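Local coordinates for protein cytochrome P450 (CYP102L1) (Mycobacterium phage Adler, PDB 6N6Q) that probably acts as a heme-dependent monooxygenase, a virus-encoded cytochrome P450 that binds protoporphyrin IX with its iron, at residues G168-F173 / N238-Q243. Residues are numbered along the deposited sequence; the frame is centred on the assembly and turned at random.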
loop_
_atom_site.group_PDB
_atom_site.type_symbol
_atom_site.label_atom_id
_atom_site.label_comp_id
_atom_site.label_asym_id
_atom_site.label_seq_id
_atom_site.Cartn_x
_atom_site.Cartn_y
_atom_site.Cartn_z
ATOM N N GLY A 168 14.291 -1.124 -6.663
ATOM C CA GLY A 168 13.709 -0.599 -7.882
ATOM C C GLY A 168 14.608 0.349 -8.648
ATOM O O GLY A 168 14.726 0.240 -9.872
ATOM N N PHE A 169 15.246 1.287 -7.946
ATOM C CA PHE A 169 16.074 2.299 -8.587
ATOM C C PHE A 169 17.543 2.218 -8.199
ATOM O O PHE A 169 18.342 3.016 -8.703
ATOM C CB PHE A 169 15.554 3.708 -8.261
ATOM C CG PHE A 169 14.067 3.781 -8.093
ATOM C CD1 PHE A 169 13.516 4.146 -6.875
ATOM C CD2 PHE A 169 13.220 3.483 -9.146
ATOM C CE1 PHE A 169 12.145 4.215 -6.712
ATOM C CE2 PHE A 169 11.847 3.548 -8.991
ATOM C CZ PHE A 169 11.309 3.915 -7.771
ATOM N N ASP A 170 17.922 1.288 -7.320
ATOM C CA ASP A 170 19.293 1.182 -6.820
ATOM C C ASP A 170 19.750 2.497 -6.193
ATOM O O ASP A 170 20.896 2.922 -6.353
ATOM C CB ASP A 170 20.253 0.729 -7.924
ATOM C CG ASP A 170 21.432 -0.058 -7.385
ATOM O OD1 ASP A 170 22.192 0.488 -6.557
ATOM O OD2 ASP A 170 21.591 -1.232 -7.782
ATOM N N TYR A 171 18.842 3.150 -5.475
ATOM C CA TYR A 171 19.130 4.394 -4.779
ATOM C C TYR A 171 18.791 4.238 -3.305
ATOM O O TYR A 171 17.787 3.613 -2.951
ATOM C CB TYR A 171 18.344 5.568 -5.378
ATOM C CG TYR A 171 18.848 6.917 -4.924
ATOM C CD1 TYR A 171 19.891 7.547 -5.589
ATOM C CD2 TYR A 171 18.291 7.556 -3.825
ATOM C CE1 TYR A 171 20.363 8.778 -5.178
ATOM C CE2 TYR A 171 18.757 8.789 -3.405
ATOM C CZ TYR A 171 19.792 9.395 -4.086
ATOM O OH TYR A 171 20.260 10.622 -3.673
ATOM N N GLN A 172 19.632 4.808 -2.450
ATOM C CA GLN A 172 19.462 4.735 -1.006
ATOM C C GLN A 172 19.162 6.123 -0.461
ATOM O O GLN A 172 19.873 7.085 -0.771
ATOM C CB GLN A 172 20.713 4.157 -0.339
ATOM C CG GLN A 172 20.682 4.187 1.180
ATOM C CD GLN A 172 21.825 3.411 1.802
ATOM O OE1 GLN A 172 22.222 2.359 1.297
ATOM N NE2 GLN A 172 22.366 3.927 2.902
ATOM N N PHE A 173 18.106 6.225 0.344
ATOM C CA PHE A 173 17.729 7.480 0.982
ATOM C C PHE A 173 18.168 7.561 2.435
ATOM O O PHE A 173 18.683 8.597 2.865
ATOM C CB PHE A 173 16.212 7.686 0.900
ATOM C CG PHE A 173 15.720 7.996 -0.481
ATOM C CD1 PHE A 173 15.978 9.227 -1.061
ATOM C CD2 PHE A 173 14.992 7.062 -1.199
ATOM C CE1 PHE A 173 15.527 9.518 -2.333
ATOM C CE2 PHE A 173 14.537 7.348 -2.471
ATOM C CZ PHE A 173 14.803 8.578 -3.038
ATOM N N ASN A 238 25.361 6.003 -16.580
ATOM C CA ASN A 238 25.813 4.661 -16.232
ATOM C C ASN A 238 25.351 3.666 -17.289
ATOM O O ASN A 238 24.138 3.481 -17.460
ATOM C CB ASN A 238 25.276 4.262 -14.866
ATOM C CG ASN A 238 25.881 2.969 -14.346
ATOM O OD1 ASN A 238 26.228 2.072 -15.113
ATOM N ND2 ASN A 238 26.005 2.870 -13.027
ATOM N N PRO A 239 26.264 3.004 -18.007
ATOM C CA PRO A 239 25.845 1.976 -18.973
ATOM C C PRO A 239 25.421 0.656 -18.343
ATOM O O PRO A 239 24.887 -0.202 -19.063
ATOM C CB PRO A 239 27.097 1.790 -19.842
ATOM C CG PRO A 239 28.228 2.161 -18.945
ATOM C CD PRO A 239 27.711 3.270 -18.069
ATOM N N ARG A 240 25.653 0.459 -17.041
ATOM C CA ARG A 240 25.148 -0.704 -16.300
ATOM C C ARG A 240 25.578 -2.021 -16.948
ATOM O O ARG A 240 24.771 -2.932 -17.151
ATOM C CB ARG A 240 23.625 -0.636 -16.161
ATOM C CG ARG A 240 23.120 0.581 -15.402
ATOM C CD ARG A 240 23.125 0.346 -13.902
ATOM N NE ARG A 240 22.188 -0.705 -13.518
ATOM C CZ ARG A 240 21.905 -1.033 -12.261
ATOM N NH1 ARG A 240 22.487 -0.390 -11.259
ATOM N NH2 ARG A 240 21.037 -2.004 -12.009
ATOM N N VAL A 241 26.871 -2.117 -17.270
ATOM C CA VAL A 241 27.386 -3.308 -17.934
ATOM C C VAL A 241 27.232 -4.521 -17.027
ATOM O O VAL A 241 27.505 -4.463 -15.822
ATOM C CB VAL A 241 28.856 -3.097 -18.340
ATOM C CG1 VAL A 241 29.477 -4.400 -18.822
ATOM C CG2 VAL A 241 28.955 -2.030 -19.419
ATOM N N GLY A 242 26.767 -5.626 -17.608
ATOM C CA GLY A 242 26.691 -6.888 -16.900
ATOM C C GLY A 242 25.623 -6.977 -15.835
ATOM O O GLY A 242 25.673 -7.882 -15.001
ATOM N N GLN A 243 24.649 -6.070 -15.839
ATOM C CA GLN A 243 23.611 -6.054 -14.820
ATOM C C GLN A 243 22.234 -6.092 -15.464
ATOM O O GLN A 243 22.016 -5.508 -16.530
ATOM C CB GLN A 243 23.734 -4.818 -13.922
ATOM C CG GLN A 243 25.037 -4.759 -13.144
ATOM C CD GLN A 243 24.921 -3.935 -11.879
ATOM O OE1 GLN A 243 24.676 -4.469 -10.796
ATOM N NE2 GLN A 243 25.096 -2.625 -12.009
#
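D170 CG lies anti to the backbone N (chi1 -150°), which carries the carboxylate to the R240 side, and chi2 presents OD2 to R240 NH1. R240 CG lies anti to the carbonyl carbon (chi1 -61°). The chain then bends at chi2 and chi3, which brings NH1 to D170. Their CA atoms stay 11.3 Å apart, so the contact is made by side chains alone. D170 OD2 comes to the edge of the guanidinium, near its plane, 3.7 Å from R240 NH1. At that distance the salt bridge is a long one. The carboxylate and guanidinium planes stand 78° apart, which excludes a coplanar, two-bond pairing.

D170, with positive phi, is the first residue to leave helical phi/psi beyond helix 152-169. R240 sits in the loop between helices 212-237 and 247-253. N238 forms an Asx turn there: its OD1 accepts from R240 N at 2.6 Å. A type II beta turn follows from R240 to Q243, with a weak Q243 N to R240 O bond. Q243 returns over one face of the guanidinium, its NE2 3.4 Å above the plane and offset toward the rim.

Both charges have further partners. D170 also makes a weak, long ion pair with R128, and R240 makes similar ones with D249 and D246. R235 of helix 212-237 touches both side chains. The contact thus joins the region following helix 152-169 to an interhelical loop of the P450 fold through a surface charge network. At this distance, with the planes nearly perpendicular, the attraction is probably mainly electrostatic, and this pair alone probably gives little directional hold.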